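Local coordinates for protein meso-diaminopimelate dehydrogenase (Clostridium tetani, PDB 3WGY) that probably catalyses the NADP-dependent oxidative deamination of meso-diaminopimelate, here as an engineered variant crystallised with the 2-oxo acid 4-methyl-2-oxovalerate, at residues Asn88-Phe93 with Ala286-Ile291. The protein carries 6 engineered substitutions. Residues are numbered along the deposited sequence; the frame is centred on the assembly and turned at random.
Sequences NTVDSF and AYSRAI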
loop_
_atom_site.group_PDB
_atom_site.type_symbol
_atom_site.label_atom_id
_atom_site.label_comp_id
_atom_site.label_asym_id
_atom_site.label_seq_id
_atom_site.Cartn_x
_atom_site.Cartn_y
_atom_site.Cartn_z
ATOM N N ASN B 88 6.270 -13.390 22.620
ATOM C CA ASN B 88 5.360 -12.789 21.655
ATOM C C ASN B 88 6.075 -13.196 20.378
ATOM O O ASN B 88 7.295 -13.101 20.308
ATOM C CB ASN B 88 5.349 -11.269 21.784
ATOM C CG ASN B 88 4.798 -10.803 23.109
ATOM O OD1 ASN B 88 3.711 -11.204 23.515
ATOM N ND2 ASN B 88 5.540 -9.940 23.786
ATOM N N THR B 89 5.351 -13.656 19.372
ATOM C CA THR B 89 6.037 -14.097 18.168
ATOM C C THR B 89 5.643 -13.418 16.873
ATOM O O THR B 89 4.585 -12.799 16.773
ATOM C CB THR B 89 5.844 -15.591 17.963
ATOM O OG1 THR B 89 4.453 -15.857 17.736
ATOM C CG2 THR B 89 6.321 -16.356 19.187
ATOM N N VAL B 90 6.524 -13.551 15.889
ATOM C CA VAL B 90 6.329 -13.015 14.553
ATOM C C VAL B 90 6.791 -14.108 13.597
ATOM O O VAL B 90 7.919 -14.591 13.705
ATOM C CB VAL B 90 7.185 -11.743 14.310
ATOM C CG1 VAL B 90 7.209 -11.409 12.821
ATOM C CG2 VAL B 90 6.616 -10.566 15.093
ATOM N N ASP B 91 5.921 -14.519 12.679
ATOM C CA ASP B 91 6.300 -15.542 11.710
ATOM C C ASP B 91 5.810 -15.191 10.309
ATOM O O ASP B 91 5.007 -14.271 10.123
ATOM C CB ASP B 91 5.770 -16.924 12.116
ATOM C CG ASP B 91 4.265 -17.053 11.965
ATOM O OD1 ASP B 91 3.735 -16.701 10.889
ATOM O OD2 ASP B 91 3.609 -17.527 12.922
ATOM N N SER B 92 6.292 -15.937 9.322
ATOM C CA SER B 92 5.918 -15.694 7.936
ATOM C C SER B 92 5.243 -16.912 7.319
ATOM O O SER B 92 5.394 -17.174 6.125
ATOM C CB SER B 92 7.165 -15.334 7.136
ATOM O OG SER B 92 8.151 -16.340 7.310
ATOM N N PHE B 93 4.517 -17.659 8.146
ATOM C CA PHE B 93 3.799 -18.856 7.705
ATOM C C PHE B 93 3.186 -18.528 6.345
ATOM O O PHE B 93 2.323 -17.659 6.251
ATOM C CB PHE B 93 2.722 -19.186 8.745
ATOM C CG PHE B 93 2.054 -20.514 8.542
ATOM C CD1 PHE B 93 0.970 -20.642 7.675
ATOM C CD2 PHE B 93 2.498 -21.639 9.229
ATOM C CE1 PHE B 93 0.337 -21.872 7.500
ATOM C CE2 PHE B 93 1.869 -22.876 9.058
ATOM C CZ PHE B 93 0.788 -22.989 8.195
ATOM N N ALA B 286 10.368 -4.967 10.725
ATOM C CA ALA B 286 9.467 -3.830 10.890
ATOM C C ALA B 286 8.233 -4.223 11.696
ATOM O O ALA B 286 7.792 -3.482 12.589
ATOM C CB ALA B 286 9.052 -3.284 9.542
ATOM N N TYR B 287 7.673 -5.387 11.378
ATOM C CA TYR B 287 6.499 -5.866 12.089
ATOM C C TYR B 287 6.814 -6.238 13.538
ATOM O O TYR B 287 5.914 -6.299 14.375
ATOM C CB TYR B 287 5.863 -7.035 11.337
ATOM C CG TYR B 287 4.834 -6.549 10.338
ATOM C CD1 TYR B 287 3.534 -6.242 10.746
ATOM C CD2 TYR B 287 5.187 -6.283 9.015
ATOM C CE1 TYR B 287 2.612 -5.670 9.867
ATOM C CE2 TYR B 287 4.272 -5.710 8.123
ATOM C CZ TYR B 287 2.990 -5.401 8.561
ATOM O OH TYR B 287 2.103 -4.774 7.712
ATOM N N SER B 288 8.091 -6.464 13.839
ATOM C CA SER B 288 8.489 -6.774 15.209
ATOM C C SER B 288 8.276 -5.528 16.047
ATOM O O SER B 288 7.880 -5.612 17.208
ATOM C CB SER B 288 9.960 -7.183 15.282
ATOM O OG SER B 288 10.101 -8.541 14.919
ATOM N N ARG B 289 8.543 -4.371 15.450
ATOM C CA ARG B 289 8.363 -3.109 16.149
ATOM C C ARG B 289 6.890 -2.948 16.499
ATOM O O ARG B 289 6.552 -2.499 17.591
ATOM C CB ARG B 289 8.814 -1.927 15.281
ATOM C CG ARG B 289 8.620 -0.577 15.974
ATOM C CD ARG B 289 9.181 0.592 15.178
ATOM N NE ARG B 289 10.622 0.490 14.949
ATOM C CZ ARG B 289 11.178 0.043 13.832
ATOM N NH1 ARG B 289 10.420 -0.354 12.814
ATOM N NH2 ARG B 289 12.498 -0.014 13.736
ATOM N N ALA B 290 6.018 -3.324 15.564
ATOM C CA ALA B 290 4.577 -3.215 15.768
ATOM C C ALA B 290 4.065 -4.163 16.844
ATOM O O ALA B 290 3.209 -3.790 17.647
ATOM C CB ALA B 290 3.844 -3.485 14.466
ATOM N N ILE B 291 4.567 -5.395 16.844
ATOM C CA ILE B 291 4.134 -6.378 17.829
ATOM C C ILE B 291 4.589 -5.960 19.217
ATOM O O ILE B 291 3.858 -6.119 20.195
ATOM C CB ILE B 291 4.685 -7.775 17.500
ATOM C CG1 ILE B 291 4.125 -8.230 16.152
ATOM C CG2 ILE B 291 4.301 -8.758 18.591
ATOM C CD1 ILE B 291 2.615 -8.125 16.045
#
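In the parallel sheet of what is probably the Rossmann-type, dinucleotide-binding domain, strand 88-90 packs through V90 and N88 against I291 and S288 of helix 276-296, which lies across one face of that sheet. The two short segments run nearly antiparallel, at 154°, with their axes 8.9 Å apart at closest approach. The joint is centred on V90, whose CG2 meets CG1 of I291 at 3.6 Å. V90 holds CG1 opposite its backbone N (chi1 167°), which puts CG2, beside that N, on the helix side, and the two side chains meet at a slant. CG2 of I291 reaches instead toward the start of the strand, where it sits 4.2 Å from CB of N88. One turn earlier on the helix, OG of S288 lies 4.0 Å from CG2 of V90; this hydroxyl is hydrogen-bonded to the carbonyl O of L284 in its own helix, so it borders the methyl while paired with a backbone acceptor. V65 from strand 65-68 and L118 from strand 116-118 also touch V90, and I116 and L118 touch I291, extending the apolar layer over both neighbouring strands. N88 meets the helix through CB: its amide is held within the sheet region, OD1 by the backbone N of I116 and ND2 by the carbonyl O of D64. T89 points to the opposite face, where its side chain touches M106 of helix 99-113 and its OG1 is hydrogen-bonded to OG of S117. No hydrogen bond joins the two segments directly, so the helix is seated on the strand chiefly by van der Waals contact between V90 and I291, while the polar side-chain atoms of N88 and T89 bond to neighbouring strands and loops and S288 to its own helix.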